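Local structure of isatin hydrolase (Ralstonia solanacearum, 5NMP) at residues G140-G145 with R189-F194; F131-E136 with V182-G187; E54-Y59 with W66-F71; Q30-S35 with Q49-E54. The protein hydrolyses isatin, opening its five-membered lactam ring, in a reaction that depends on a bound manganese ion. All blocks are in the same frame, centred on the assembly; numbering follows the deposited sequence.

Contact 1: G140-G145 with R189-F194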
# COMPACT_ATOMS: atom_id res chain seq x y z
N GLY A 140 26.20 -10.52 -11.45
CA GLY A 140 26.36 -9.25 -12.14
C GLY A 140 26.28 -8.04 -11.22
O GLY A 140 25.93 -8.16 -10.04
N ARG A 141 26.61 -6.88 -11.76
CA ARG A 141 26.65 -5.64 -11.00
C ARG A 141 25.28 -5.25 -10.44
O ARG A 141 24.28 -5.30 -11.14
CB ARG A 141 27.19 -4.51 -11.88
CG ARG A 141 27.44 -3.20 -11.17
CD ARG A 141 27.88 -2.14 -12.16
NE ARG A 141 28.30 -0.90 -11.50
CZ ARG A 141 29.57 -0.61 -11.21
NH1 ARG A 141 30.54 -1.45 -11.53
NH2 ARG A 141 29.86 0.54 -10.61
N ILE A 142 25.26 -4.88 -9.16
CA ILE A 142 24.05 -4.36 -8.53
C ILE A 142 23.68 -3.01 -9.16
O ILE A 142 24.46 -2.06 -9.08
CB ILE A 142 24.24 -4.19 -7.02
CG1 ILE A 142 24.60 -5.52 -6.37
CG2 ILE A 142 22.99 -3.60 -6.38
CD1 ILE A 142 24.96 -5.41 -4.90
N PRO A 143 22.50 -2.93 -9.78
CA PRO A 143 22.10 -1.73 -10.54
C PRO A 143 21.74 -0.54 -9.65
O PRO A 143 21.19 -0.71 -8.56
CB PRO A 143 20.88 -2.21 -11.33
CG PRO A 143 20.30 -3.29 -10.50
CD PRO A 143 21.46 -3.98 -9.83
N ALA A 144 22.06 0.66 -10.12
CA ALA A 144 21.76 1.88 -9.38
C ALA A 144 20.26 2.12 -9.36
O ALA A 144 19.59 1.99 -10.39
CB ALA A 144 22.49 3.07 -9.98
N GLY A 145 19.73 2.49 -8.20
CA GLY A 145 18.32 2.76 -8.04
C GLY A 145 17.51 1.53 -7.71
O GLY A 145 16.28 1.53 -7.82
N ARG A 189 27.47 1.97 -5.48
CA ARG A 189 26.41 1.30 -6.23
C ARG A 189 25.12 2.11 -6.32
O ARG A 189 24.24 1.80 -7.13
CB ARG A 189 26.12 -0.07 -5.61
CG ARG A 189 27.24 -1.07 -5.84
CD ARG A 189 27.48 -1.29 -7.32
NE ARG A 189 28.51 -2.30 -7.57
CZ ARG A 189 29.79 -2.01 -7.81
NH1 ARG A 189 30.20 -0.75 -7.84
NH2 ARG A 189 30.65 -2.99 -8.03
N ASN A 190 25.00 3.14 -5.48
CA ASN A 190 23.88 4.08 -5.55
C ASN A 190 22.53 3.38 -5.45
O ASN A 190 21.63 3.61 -6.26
CB ASN A 190 23.97 4.91 -6.84
CG ASN A 190 23.12 6.16 -6.80
OD1 ASN A 190 22.66 6.59 -5.74
ND2 ASN A 190 22.91 6.77 -7.96
N VAL A 191 22.40 2.51 -4.46
CA VAL A 191 21.19 1.71 -4.29
C VAL A 191 20.01 2.57 -3.84
O VAL A 191 20.19 3.68 -3.33
CB VAL A 191 21.41 0.57 -3.28
CG1 VAL A 191 22.56 -0.31 -3.73
CG2 VAL A 191 21.67 1.13 -1.90
N HIS A 192 18.81 2.04 -4.04
CA HIS A 192 17.57 2.72 -3.70
C HIS A 192 17.30 2.63 -2.20
O HIS A 192 16.84 3.59 -1.58
CB HIS A 192 16.41 2.12 -4.49
CG HIS A 192 15.11 2.82 -4.30
ND1 HIS A 192 14.89 4.11 -4.73
CD2 HIS A 192 13.94 2.40 -3.77
CE1 HIS A 192 13.64 4.46 -4.45
NE2 HIS A 192 13.05 3.44 -3.86
N GLY A 193 17.60 1.47 -1.63
CA GLY A 193 17.26 1.20 -0.25
C GLY A 193 17.72 -0.17 0.22
O GLY A 193 18.33 -0.92 -0.54
N PHE A 194 17.41 -0.49 1.47
CA PHE A 194 17.80 -1.77 2.06
C PHE A 194 16.58 -2.47 2.68
O PHE A 194 15.84 -1.86 3.44
CB PHE A 194 18.90 -1.55 3.10
CG PHE A 194 19.69 -2.78 3.44
CD1 PHE A 194 19.65 -3.31 4.72
CD2 PHE A 194 20.46 -3.40 2.48
CE1 PHE A 194 20.38 -4.45 5.03
CE2 PHE A 194 21.20 -4.54 2.78
CZ PHE A 194 21.15 -5.07 4.06
O HOH W 1 25.55 0.53 -9.55
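Arg-141 and Arg-189 lay their guanidinium groups one over the other, centres 3.7 Å apart and planes inclined by 29°, while the chains that carry them run at about a right angle. Arg-141 reaches across with an extended chain, its CG trans to the backbone N (chi1 -174°), whereas Arg-189 bends at chi2 and brings its NH1 over the rim of the Arg-141 group. Glu-136 forms a salt bridge to Arg-189 NE and probably helps the two cationic groups to stack. Beside the stacked pair, on the backbone side, a water donates to both Ile-142 O and Arg-189 O and bridges the two backbones. Farther along, Gly-145 N gives a hydrogen bond to Asn-190 O (2.9 Å), and Ala-144 CB sits 3.9 Å from Asn-190 CB. Ile-142 CG2 meets Val-191 CG1 on the inner side. Both loops lead from helix to strand in successive beta-alpha-beta crossovers, helix 129-139 into strand 147-151 and helix 179-187 into the neighbouring parallel strand 193-195; Ile-142 also rests on Trp-135 of helix 129-139 and Val-111 of strand 107-114, and Val-191 on Leu-185 of helix 179-187.

Contact 2: F131-E136 with V182-G187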
# COMPACT_ATOMS: atom_id res chain seq x y z
N PHE A 131 31.58 -10.21 0.64
CA PHE A 131 30.46 -11.08 0.31
C PHE A 131 29.63 -10.49 -0.83
O PHE A 131 29.17 -11.21 -1.71
CB PHE A 131 29.59 -11.32 1.54
CG PHE A 131 28.53 -12.38 1.34
CD1 PHE A 131 27.27 -12.04 0.86
CD2 PHE A 131 28.80 -13.71 1.62
CE1 PHE A 131 26.30 -13.01 0.68
CE2 PHE A 131 27.83 -14.68 1.45
CZ PHE A 131 26.58 -14.33 0.97
N LEU A 132 29.43 -9.17 -0.80
CA LEU A 132 28.67 -8.50 -1.84
C LEU A 132 29.39 -8.56 -3.19
O LEU A 132 28.76 -8.79 -4.23
CB LEU A 132 28.40 -7.04 -1.45
CG LEU A 132 27.38 -6.82 -0.34
CD1 LEU A 132 27.36 -5.37 0.10
CD2 LEU A 132 25.98 -7.27 -0.78
N GLN A 133 30.71 -8.37 -3.18
CA GLN A 133 31.49 -8.40 -4.42
C GLN A 133 31.57 -9.80 -5.01
O GLN A 133 31.70 -9.96 -6.23
CB GLN A 133 32.90 -7.86 -4.17
CG GLN A 133 32.96 -6.35 -3.98
CD GLN A 133 34.36 -5.85 -3.70
OE1 GLN A 133 35.19 -6.55 -3.13
NE2 GLN A 133 34.64 -4.62 -4.13
N ALA A 134 31.49 -10.82 -4.16
CA ALA A 134 31.46 -12.20 -4.62
C ALA A 134 30.12 -12.51 -5.27
O ALA A 134 30.04 -13.28 -6.23
CB ALA A 134 31.73 -13.16 -3.48
N TRP A 135 29.06 -11.90 -4.73
CA TRP A 135 27.72 -12.04 -5.27
C TRP A 135 27.65 -11.50 -6.70
O TRP A 135 27.05 -12.12 -7.58
CB TRP A 135 26.71 -11.33 -4.37
CG TRP A 135 25.27 -11.47 -4.80
CD1 TRP A 135 24.38 -12.41 -4.38
CD2 TRP A 135 24.57 -10.63 -5.73
NE1 TRP A 135 23.16 -12.21 -4.99
CE2 TRP A 135 23.25 -11.13 -5.82
CE3 TRP A 135 24.92 -9.51 -6.49
CZ2 TRP A 135 22.29 -10.55 -6.64
CZ3 TRP A 135 23.96 -8.93 -7.31
CH2 TRP A 135 22.66 -9.45 -7.37
N GLU A 136 28.26 -10.34 -6.91
CA GLU A 136 28.30 -9.72 -8.23
C GLU A 136 29.07 -10.55 -9.25
O GLU A 136 28.79 -10.50 -10.44
CB GLU A 136 28.90 -8.31 -8.16
CG GLU A 136 27.96 -7.26 -7.59
CD GLU A 136 28.53 -5.86 -7.69
OE1 GLU A 136 29.77 -5.72 -7.75
OE2 GLU A 136 27.73 -4.89 -7.71
N VAL A 182 27.46 -0.82 4.04
CA VAL A 182 26.48 0.24 3.87
C VAL A 182 27.08 1.38 3.05
O VAL A 182 26.44 1.89 2.13
CB VAL A 182 25.98 0.77 5.23
CG1 VAL A 182 25.04 1.95 5.03
CG2 VAL A 182 25.28 -0.34 6.01
N GLU A 183 28.31 1.77 3.38
CA GLU A 183 29.01 2.82 2.64
C GLU A 183 29.22 2.44 1.17
O GLU A 183 29.06 3.27 0.28
CB GLU A 183 30.36 3.13 3.29
CG GLU A 183 30.25 3.85 4.62
CD GLU A 183 31.59 4.00 5.33
OE1 GLU A 183 32.56 3.31 4.94
OE2 GLU A 183 31.66 4.80 6.29
N TRP A 184 29.56 1.18 0.93
CA TRP A 184 29.79 0.68 -0.43
C TRP A 184 28.51 0.68 -1.25
O TRP A 184 28.49 1.12 -2.40
CB TRP A 184 30.40 -0.73 -0.37
CG TRP A 184 30.81 -1.28 -1.70
CD1 TRP A 184 31.96 -1.00 -2.38
CD2 TRP A 184 30.10 -2.23 -2.50
NE1 TRP A 184 32.00 -1.71 -3.56
CE2 TRP A 184 30.87 -2.47 -3.66
CE3 TRP A 184 28.87 -2.89 -2.35
CZ2 TRP A 184 30.46 -3.35 -4.66
CZ3 TRP A 184 28.47 -3.76 -3.35
CH2 TRP A 184 29.26 -3.98 -4.49
N LEU A 185 27.43 0.17 -0.66
CA LEU A 185 26.13 0.13 -1.33
C LEU A 185 25.64 1.52 -1.74
O LEU A 185 25.08 1.70 -2.81
CB LEU A 185 25.09 -0.54 -0.43
CG LEU A 185 25.18 -2.06 -0.32
CD1 LEU A 185 24.06 -2.59 0.56
CD2 LEU A 185 25.12 -2.71 -1.69
N ILE A 186 25.87 2.50 -0.87
CA ILE A 186 25.43 3.86 -1.15
C ILE A 186 26.37 4.56 -2.13
O ILE A 186 25.93 5.09 -3.16
CB ILE A 186 25.33 4.70 0.13
CG1 ILE A 186 24.26 4.12 1.06
CG2 ILE A 186 25.01 6.15 -0.19
CD1 ILE A 186 24.20 4.79 2.42
N GLY A 187 27.66 4.55 -1.82
CA GLY A 187 28.64 5.31 -2.57
C GLY A 187 29.13 4.71 -3.87
O GLY A 187 29.41 5.44 -4.82
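Trp-184 is the side chain through which helix 179-187 meets helix 129-139, with Leu-132 as its main apolar partner. The two helices belong to successive beta-alpha-beta crossovers, the first joining strand 107-114 to strand 147-151 and the second leading from there to strand 193-195. Their axes, in the short segments, stay 11.8 Å apart at 46°, a wide separation that large side chains span. From CB, a chi1 of -174° carries the tryptophan CG to the side away from the backbone N, and this sets the indole against the other helix. Along one long side of the ring system, CE3 lies 3.8 Å from Leu-132 CD1 and the next atom, CZ3, 3.8 Å from Leu-132 CB, as the leucine and the indole pass each other in opposite directions. At the far corner, CH2 comes up to the Glu-136 carboxylate, 3.7 Å from its OE2; the carboxyl carbon lies in the ring plane at the edge, with the carboxylate turned 64° to that plane. Stronger partners, Arg-189 and the Ile-142 amide, hold Glu-136 OE2 beside the ring. On the remaining side, CZ2 touches Gln-133 CG at 4.0 Å, and the glutamine amide stands perpendicular to the indole. Leu-185, next in sequence, extends the apolar patch inward toward Phe-194 and Val-191, its CD2 resting 3.9 Å from Leu-132 CD1.

Contact 3: E54-Y59 with W66-F71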
# COMPACT_ATOMS: atom_id res chain seq x y z
N GLU A 54 -10.18 -4.14 16.94
CA GLU A 54 -11.47 -4.32 17.60
C GLU A 54 -12.61 -4.26 16.59
O GLU A 54 -12.70 -3.34 15.77
CB GLU A 54 -11.66 -3.28 18.70
CG GLU A 54 -11.36 -1.86 18.27
CD GLU A 54 -11.54 -0.86 19.40
OE1 GLU A 54 -12.16 -1.23 20.42
OE2 GLU A 54 -11.05 0.28 19.27
N ARG A 55 -13.50 -5.24 16.67
CA ARG A 55 -14.61 -5.37 15.74
C ARG A 55 -15.68 -4.31 16.00
O ARG A 55 -16.02 -4.02 17.15
CB ARG A 55 -15.21 -6.77 15.85
CG ARG A 55 -16.27 -7.09 14.82
CD ARG A 55 -16.91 -8.44 15.10
NE ARG A 55 -16.02 -9.56 14.78
CZ ARG A 55 -16.37 -10.83 14.88
NH1 ARG A 55 -17.59 -11.16 15.28
NH2 ARG A 55 -15.50 -11.79 14.57
N ILE A 56 -16.19 -3.71 14.93
CA ILE A 56 -17.27 -2.74 15.04
C ILE A 56 -18.63 -3.43 14.88
O ILE A 56 -19.55 -3.20 15.67
CB ILE A 56 -17.15 -1.62 13.98
CG1 ILE A 56 -15.74 -1.03 13.98
CG2 ILE A 56 -18.18 -0.53 14.23
CD1 ILE A 56 -15.54 0.07 12.95
N SER A 57 -18.74 -4.26 13.85
CA SER A 57 -19.96 -5.03 13.61
C SER A 57 -19.64 -6.28 12.79
O SER A 57 -18.64 -6.33 12.08
CB SER A 57 -21.01 -4.18 12.91
OG SER A 57 -20.62 -3.90 11.57
N HIS A 58 -20.51 -7.28 12.88
CA HIS A 58 -20.32 -8.54 12.15
C HIS A 58 -21.66 -9.08 11.66
O HIS A 58 -22.11 -10.13 12.12
CB HIS A 58 -19.61 -9.57 13.03
CG HIS A 58 -19.22 -10.82 12.32
ND1 HIS A 58 -18.31 -10.84 11.28
CD2 HIS A 58 -19.61 -12.11 12.50
CE1 HIS A 58 -18.16 -12.08 10.85
NE2 HIS A 58 -18.94 -12.87 11.57
N TYR A 59 -22.28 -8.34 10.75
CA TYR A 59 -23.60 -8.67 10.22
C TYR A 59 -24.60 -8.92 11.35
O TYR A 59 -25.37 -9.88 11.31
CB TYR A 59 -23.53 -9.90 9.30
CG TYR A 59 -22.24 -10.04 8.52
CD1 TYR A 59 -21.99 -9.24 7.41
CD2 TYR A 59 -21.28 -10.97 8.88
CE1 TYR A 59 -20.82 -9.37 6.69
CE2 TYR A 59 -20.11 -11.11 8.17
CZ TYR A 59 -19.88 -10.31 7.07
OH TYR A 59 -18.70 -10.44 6.36
N TRP A 66 -23.27 -5.37 7.26
CA TRP A 66 -21.85 -5.14 7.03
C TRP A 66 -20.95 -5.62 8.17
O TRP A 66 -21.41 -5.92 9.27
CB TRP A 66 -21.60 -3.65 6.77
CG TRP A 66 -22.14 -2.75 7.84
CD1 TRP A 66 -21.48 -2.29 8.93
CD2 TRP A 66 -23.47 -2.21 7.91
NE1 TRP A 66 -22.31 -1.49 9.68
CE2 TRP A 66 -23.53 -1.42 9.07
CE3 TRP A 66 -24.60 -2.31 7.09
CZ2 TRP A 66 -24.69 -0.74 9.45
CZ3 TRP A 66 -25.75 -1.64 7.47
CH2 TRP A 66 -25.79 -0.86 8.63
N TYR A 67 -19.65 -5.69 7.87
CA TYR A 67 -18.63 -6.10 8.82
C TYR A 67 -17.38 -5.25 8.63
O TYR A 67 -16.93 -5.08 7.50
CB TYR A 67 -18.31 -7.59 8.65
CG TYR A 67 -16.91 -7.99 9.08
CD1 TYR A 67 -16.55 -8.00 10.42
CD2 TYR A 67 -15.96 -8.37 8.13
CE1 TYR A 67 -15.27 -8.36 10.81
CE2 TYR A 67 -14.69 -8.74 8.52
CZ TYR A 67 -14.35 -8.74 9.85
OH TYR A 67 -13.08 -9.10 10.24
N TRP A 68 -16.84 -4.72 9.72
CA TRP A 68 -15.63 -3.90 9.66
C TRP A 68 -15.00 -3.68 11.04
O TRP A 68 -15.65 -3.87 12.07
CB TRP A 68 -15.91 -2.54 9.00
CG TRP A 68 -17.03 -1.73 9.62
CD1 TRP A 68 -17.97 -2.16 10.51
CD2 TRP A 68 -17.31 -0.35 9.38
NE1 TRP A 68 -18.82 -1.14 10.84
CE2 TRP A 68 -18.44 -0.01 10.16
CE3 TRP A 68 -16.72 0.64 8.59
CZ2 TRP A 68 -18.99 1.27 10.17
CZ3 TRP A 68 -17.27 1.91 8.60
CH2 TRP A 68 -18.39 2.21 9.38
N ASN A 69 -13.73 -3.28 11.04
CA ASN A 69 -12.96 -3.14 12.28
C ASN A 69 -12.35 -1.75 12.46
O ASN A 69 -12.20 -0.99 11.51
CB ASN A 69 -11.82 -4.17 12.33
CG ASN A 69 -12.32 -5.60 12.14
OD1 ASN A 69 -12.71 -6.26 13.10
ND2 ASN A 69 -12.27 -6.08 10.90
N ASN A 70 -12.00 -1.44 13.71
CA ASN A 70 -11.06 -0.36 14.02
C ASN A 70 -9.72 -0.98 14.40
O ASN A 70 -9.70 -2.08 14.96
CB ASN A 70 -11.57 0.53 15.15
CG ASN A 70 -12.73 1.41 14.74
OD1 ASN A 70 -12.77 1.91 13.62
ND2 ASN A 70 -13.67 1.60 15.65
N PHE A 71 -8.62 -0.30 14.11
CA PHE A 71 -7.32 -0.81 14.54
C PHE A 71 -6.36 0.29 14.99
O PHE A 71 -6.55 1.47 14.68
CB PHE A 71 -6.67 -1.65 13.43
CG PHE A 71 -6.22 -0.85 12.23
CD1 PHE A 71 -4.89 -0.45 12.10
CD2 PHE A 71 -7.11 -0.51 11.22
CE1 PHE A 71 -4.47 0.27 11.00
CE2 PHE A 71 -6.70 0.21 10.12
CZ PHE A 71 -5.38 0.60 10.00
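A beta hairpin that reaches out to the second subunit pairs strand 52-60 antiparallel with strand 66-74, and a classic bulge interrupts it where Ile-56 and Ser-57 both face Trp-68. Before the bulge, Glu-54 and Asn-70 form a hydrogen-bonded pair, each amide N 2.9 Å from the other residue's O. Ile-56 N then bonds to Trp-68 O, and the return bond from Trp-68 N to Ser-57 O is weak. Ile-56 places CD1 over the face of the Trp-68 five-membered ring, 3.9 Å from its centroid and only 3° off the normal. Near the turn, Trp-66 O is gripped twice, by Ser-57 OG (3.2 Å) and Tyr-59 N (3.0 Å), which approach from opposite faces of the carbonyl plane. On the face carrying Arg-55, Tyr-67 and Asn-69, His-58 and Tyr-67 form an offset edge-to-face pair, the His-58 edge toward the Tyr-67 face with planes at 88°, and Tyr-67 CB lies over the Tyr-59 ring. Asn-69 ND2 donates almost straight to Tyr-67 OH (176° at the hydrogen), which is also bonded to Gly-252 O of the second subunit. Tyr-59 OH bonds to Ala-85 O there, and Asn-70 and Phe-71 extend the ladder across the interface, an arrangement consistent with a bulged, aromatic-rich hairpin arm that helps to hold the dimer together.

Contact 4: Q30-S35 with Q49-E54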
# COMPACT_ATOMS: atom_id res chain seq x y z
N GLN A 30 4.09 -9.75 5.72
CA GLN A 30 3.61 -10.53 6.86
C GLN A 30 2.19 -10.10 7.23
O GLN A 30 1.76 -9.01 6.87
CB GLN A 30 4.54 -10.35 8.07
CG GLN A 30 5.95 -10.90 7.89
CD GLN A 30 6.06 -12.37 8.30
OE1 GLN A 30 5.06 -13.08 8.35
NE2 GLN A 30 7.28 -12.81 8.59
N THR A 31 1.47 -10.95 7.95
CA THR A 31 0.10 -10.65 8.34
C THR A 31 0.03 -9.82 9.63
O THR A 31 0.55 -10.22 10.67
CB THR A 31 -0.73 -11.94 8.53
OG1 THR A 31 -0.93 -12.56 7.26
CG2 THR A 31 -2.08 -11.62 9.15
N LEU A 32 -0.62 -8.66 9.54
CA LEU A 32 -0.86 -7.80 10.70
C LEU A 32 -1.87 -8.43 11.66
O LEU A 32 -3.05 -8.57 11.34
CB LEU A 32 -1.37 -6.43 10.25
CG LEU A 32 -0.38 -5.49 9.58
CD1 LEU A 32 -1.13 -4.38 8.86
CD2 LEU A 32 0.57 -4.90 10.62
N SER A 33 -1.39 -8.81 12.84
CA SER A 33 -2.21 -9.47 13.84
C SER A 33 -1.68 -9.13 15.24
O SER A 33 -0.52 -8.76 15.38
CB SER A 33 -2.21 -10.99 13.61
OG SER A 33 -2.04 -11.71 14.81
N PRO A 34 -2.54 -9.24 16.27
CA PRO A 34 -2.10 -8.96 17.64
C PRO A 34 -0.97 -9.88 18.13
O PRO A 34 -0.34 -9.57 19.14
CB PRO A 34 -3.37 -9.19 18.47
CG PRO A 34 -4.47 -8.94 17.52
CD PRO A 34 -4.00 -9.44 16.20
N SER A 35 -0.72 -10.97 17.42
CA SER A 35 0.31 -11.92 17.83
C SER A 35 1.65 -11.62 17.18
O SER A 35 2.66 -12.25 17.49
CB SER A 35 -0.12 -13.35 17.51
OG SER A 35 -0.29 -13.53 16.12
N GLN A 49 3.34 1.10 20.02
CA GLN A 49 2.20 0.27 20.36
C GLN A 49 2.20 -1.01 19.54
O GLN A 49 2.60 -0.99 18.37
CB GLN A 49 0.89 1.03 20.14
CG GLN A 49 0.49 1.94 21.28
CD GLN A 49 -0.83 2.65 21.03
OE1 GLN A 49 -1.33 2.67 19.90
NE2 GLN A 49 -1.40 3.23 22.07
N PRO A 50 1.75 -2.12 20.14
CA PRO A 50 1.51 -3.35 19.38
C PRO A 50 0.27 -3.20 18.51
O PRO A 50 -0.47 -2.23 18.67
CB PRO A 50 1.31 -4.40 20.47
CG PRO A 50 0.81 -3.63 21.64
CD PRO A 50 1.49 -2.30 21.58
N PHE A 51 0.04 -4.13 17.59
CA PHE A 51 -1.14 -4.08 16.74
C PHE A 51 -2.38 -4.54 17.50
O PHE A 51 -2.43 -5.66 17.99
CB PHE A 51 -0.93 -4.93 15.49
CG PHE A 51 -2.06 -4.84 14.50
CD1 PHE A 51 -3.07 -5.79 14.49
CD2 PHE A 51 -2.12 -3.80 13.59
CE1 PHE A 51 -4.12 -5.70 13.58
CE2 PHE A 51 -3.16 -3.70 12.68
CZ PHE A 51 -4.16 -4.66 12.67
N LYS A 52 -3.36 -3.65 17.61
CA LYS A 52 -4.63 -4.00 18.26
C LYS A 52 -5.79 -3.81 17.29
O LYS A 52 -5.84 -2.82 16.56
CB LYS A 52 -4.87 -3.16 19.51
CG LYS A 52 -3.84 -3.35 20.62
CD LYS A 52 -4.33 -2.73 21.92
CE LYS A 52 -3.24 -2.72 22.99
NZ LYS A 52 -2.16 -1.74 22.69
N ILE A 53 -6.73 -4.75 17.29
CA ILE A 53 -7.88 -4.66 16.40
C ILE A 53 -9.17 -4.98 17.15
O ILE A 53 -9.25 -5.93 17.93
CB ILE A 53 -7.71 -5.61 15.19
CG1 ILE A 53 -8.82 -5.37 14.16
CG2 ILE A 53 -7.64 -7.07 15.62
CD1 ILE A 53 -8.61 -6.11 12.86
N GLU A 54 -10.18 -4.14 16.94
CA GLU A 54 -11.47 -4.32 17.60
C GLU A 54 -12.61 -4.26 16.59
O GLU A 54 -12.70 -3.34 15.77
CB GLU A 54 -11.66 -3.28 18.70
CG GLU A 54 -11.36 -1.86 18.27
CD GLU A 54 -11.54 -0.86 19.40
OE1 GLU A 54 -12.16 -1.23 20.42
OE2 GLU A 54 -11.05 0.28 19.27
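Pro-34 and Phe-51 bring the two backbones together, their CA atoms 5.1 Å apart, with a CA-H...O contact of 3.3 Å from Pro-34 CA to Phe-51 O. The irregular segment 30-35, which follows strand 24-27, packs here against the root of the beta hairpin formed by strands 52-60 and 66-74. Phe-51 carries most of the contact. With its CG opposite the backbone N (chi1 -175°), the ring lies against the segment and is met by three consecutive residues over one face and at an edge. Leu-32 lies over the face, its CB 4.1 Å from the ring centroid and 13° off the normal, and the leucine chain crosses the phenyl group at about a right angle. Ser-33 contributes main chain, its C atom 3.7 Å from Phe-51 CD1, and Pro-34 N comes in near the ring plane at the edge. Cys-73 of strand 66-74 also touches the ring. The packing thus joins apolar side chains and main-chain atoms, in a buried place about 12 Å from the manganese ion as measured from the Leu-32 side chain. The second subunit borders it: Leu-32 makes backbone hydrogen bonds to that chain, and Ile-53 packs on its Ile-250. Within the loop, Ser-33 OG and Ser-35 OG are hydrogen-bonded at 2.8 Å. At the outer end of the contact, Pro-34 CG rests 4.1 Å from Ile-53 CG2.

From the N terminus, contact 4 comes first and closes the irregular loop 36-48 against the start of strand 52-60. Contact 3 follows in series on the same strand, sharing Glu-54, and closes the hairpin turn; the two touch where Phe-71 packs on Phe-51, and both border the second subunit. Contacts 2 and 1 lie across the chain, their centres 33 to 47 Å from those of contacts 3 and 4. Their segments alternate along the sequence, so the two cross: 131-136 pairs with 182-187 and 140-145 with 189-194, tying two successive crossovers together through helices and then loops. These two contacts also touch, their centres 9 Å apart.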